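Local coordinates for natterin-like protein (Lethenteron camtschaticum, PDB 6IUL) that is a cytotoxic pore-forming protein that probably recognises glycans through a jacalin-like lectin domain and inserts into membranes through an aerolysin-type module, at residues 183-189 / 250-256. Sequence-based numbering, arbitrary orientation.
Sequences VQSYTFE and LTFPVTV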
# COMPACT_ATOMS: atom_id res chain seq x y z
N VAL A 183 17.37 4.12 -48.42
CA VAL A 183 16.52 3.96 -47.27
C VAL A 183 17.32 3.62 -46.02
O VAL A 183 18.24 2.80 -46.06
CB VAL A 183 15.41 2.92 -47.53
CG1 VAL A 183 15.99 1.60 -48.00
CG2 VAL A 183 14.60 2.68 -46.27
N GLN A 184 16.98 4.26 -44.92
CA GLN A 184 17.68 3.96 -43.68
C GLN A 184 16.68 3.34 -42.69
O GLN A 184 15.46 3.55 -42.71
CB GLN A 184 18.32 5.18 -43.06
CG GLN A 184 19.42 5.89 -43.83
CD GLN A 184 19.74 7.30 -43.19
OE1 GLN A 184 18.90 7.90 -42.48
NE2 GLN A 184 20.93 7.84 -43.45
N SER A 185 17.23 2.61 -41.75
CA SER A 185 16.41 1.95 -40.78
C SER A 185 17.00 2.16 -39.38
O SER A 185 18.19 2.09 -39.22
CB SER A 185 16.29 0.50 -41.20
OG SER A 185 15.17 -0.04 -40.52
N TYR A 186 16.16 2.50 -38.41
CA TYR A 186 16.61 2.87 -37.04
C TYR A 186 15.75 2.20 -36.01
O TYR A 186 14.72 1.69 -36.34
CB TYR A 186 16.43 4.38 -36.80
CG TYR A 186 17.18 5.30 -37.71
CD1 TYR A 186 16.64 5.68 -38.92
CD2 TYR A 186 18.42 5.82 -37.36
CE1 TYR A 186 17.32 6.54 -39.77
CE2 TYR A 186 19.09 6.70 -38.18
CZ TYR A 186 18.54 7.04 -39.38
OH TYR A 186 19.20 7.93 -40.20
N THR A 187 16.13 2.23 -34.75
CA THR A 187 15.32 1.61 -33.70
C THR A 187 14.81 2.65 -32.71
O THR A 187 15.59 3.33 -32.09
CB THR A 187 16.14 0.55 -32.91
OG1 THR A 187 16.80 -0.35 -33.82
CG2 THR A 187 15.20 -0.23 -31.94
N PHE A 188 13.52 2.74 -32.56
CA PHE A 188 12.93 3.60 -31.54
C PHE A 188 12.67 2.79 -30.26
O PHE A 188 12.14 1.67 -30.31
CB PHE A 188 11.61 4.14 -32.05
CG PHE A 188 10.93 5.09 -31.12
CD1 PHE A 188 11.22 6.43 -31.14
CD2 PHE A 188 9.97 4.63 -30.24
CE1 PHE A 188 10.56 7.31 -30.28
CE2 PHE A 188 9.30 5.49 -29.38
CZ PHE A 188 9.60 6.83 -29.39
N GLU A 189 13.02 3.39 -29.12
CA GLU A 189 12.72 2.86 -27.82
C GLU A 189 12.13 3.94 -26.92
O GLU A 189 12.54 5.09 -27.00
CB GLU A 189 14.00 2.40 -27.18
CG GLU A 189 14.56 1.11 -27.69
CD GLU A 189 15.89 0.73 -27.04
OE1 GLU A 189 16.42 1.49 -26.21
OE2 GLU A 189 16.43 -0.32 -27.42
N LEU A 250 8.09 0.42 -25.07
CA LEU A 250 7.77 0.27 -26.47
C LEU A 250 9.04 0.34 -27.29
O LEU A 250 9.86 1.23 -27.07
CB LEU A 250 6.81 1.39 -26.89
CG LEU A 250 6.32 1.39 -28.34
CD1 LEU A 250 5.57 0.13 -28.72
CD2 LEU A 250 5.46 2.61 -28.57
N THR A 251 9.21 -0.59 -28.22
CA THR A 251 10.34 -0.56 -29.15
C THR A 251 9.91 -1.09 -30.52
O THR A 251 9.14 -2.03 -30.62
CB THR A 251 11.54 -1.33 -28.62
OG1 THR A 251 12.64 -1.15 -29.51
CG2 THR A 251 11.27 -2.83 -28.52
N PHE A 252 10.42 -0.47 -31.59
CA PHE A 252 10.14 -0.91 -32.95
C PHE A 252 11.12 -0.26 -33.93
O PHE A 252 11.71 0.77 -33.63
CB PHE A 252 8.68 -0.58 -33.36
CG PHE A 252 8.34 0.88 -33.22
CD1 PHE A 252 7.86 1.39 -32.04
CD2 PHE A 252 8.50 1.75 -34.30
CE1 PHE A 252 7.55 2.75 -31.92
CE2 PHE A 252 8.19 3.09 -34.20
CZ PHE A 252 7.72 3.58 -33.00
N PRO A 253 11.31 -0.89 -35.10
CA PRO A 253 12.11 -0.29 -36.13
C PRO A 253 11.38 0.87 -36.84
O PRO A 253 10.17 0.82 -37.04
CB PRO A 253 12.35 -1.46 -37.10
CG PRO A 253 11.12 -2.32 -36.93
CD PRO A 253 10.79 -2.22 -35.47
N VAL A 254 12.14 1.86 -37.26
CA VAL A 254 11.63 3.00 -38.00
C VAL A 254 12.33 3.05 -39.35
O VAL A 254 13.55 3.14 -39.43
CB VAL A 254 11.93 4.30 -37.22
CG1 VAL A 254 11.45 5.51 -37.98
CG2 VAL A 254 11.29 4.24 -35.82
N THR A 255 11.56 3.00 -40.42
CA THR A 255 12.10 3.04 -41.77
C THR A 255 11.93 4.43 -42.34
O THR A 255 10.84 4.97 -42.32
CB THR A 255 11.39 2.03 -42.64
OG1 THR A 255 11.62 0.74 -42.11
CG2 THR A 255 11.95 2.01 -44.02
N VAL A 256 13.01 5.03 -42.81
CA VAL A 256 12.98 6.39 -43.34
C VAL A 256 13.41 6.38 -44.81
O VAL A 256 14.53 6.01 -45.13
CB VAL A 256 13.89 7.31 -42.55
CG1 VAL A 256 13.66 8.76 -42.98
CG2 VAL A 256 13.69 7.09 -41.06
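The ring of Phe252 takes Phe188 CB over one face, a CH-pi contact 4.2 Å from the ring centroid and offset toward the rim. The two phenyl groups lie side by side with planes 33° apart and touch where Phe188 CD2 meets Phe252 CE1 at 3.5 Å. Phe252 reaches this position with CG between its backbone N and carbonyl carbon (chi1 56°), whereas Phe188 turns CG opposite its N. On the same face, the Tyr186 ring has Val254 O at its edge, while Val256 CG2 approaches Tyr186 CE1 obliquely at 3.9 Å. Tyr176 of strand 166-178 and Val264 of strand 260-285 pack against this side, where Lys172 makes a cation-pi contact with Phe188.

Underneath, Gln184, Tyr186 and Phe188 form antiparallel hydrogen-bonded pairs with Val256, Val254 and Phe252; Val254 N to Tyr186 O measures 2.7 Å. Phe188 O is gripped twice, by Phe252 N in the carbonyl plane and by Thr251 OG1 at 3.0 Å, tilted 32° from it. The opposite face carries Ser185, Thr187, Glu189, Thr251, Pro253 and Thr255. Such alternation gives this strand pair of the aerolysin-type module two unlike faces: one largely apolar, burying Phe188, Val254 and Val256, one mostly polar and largely solvent-exposed.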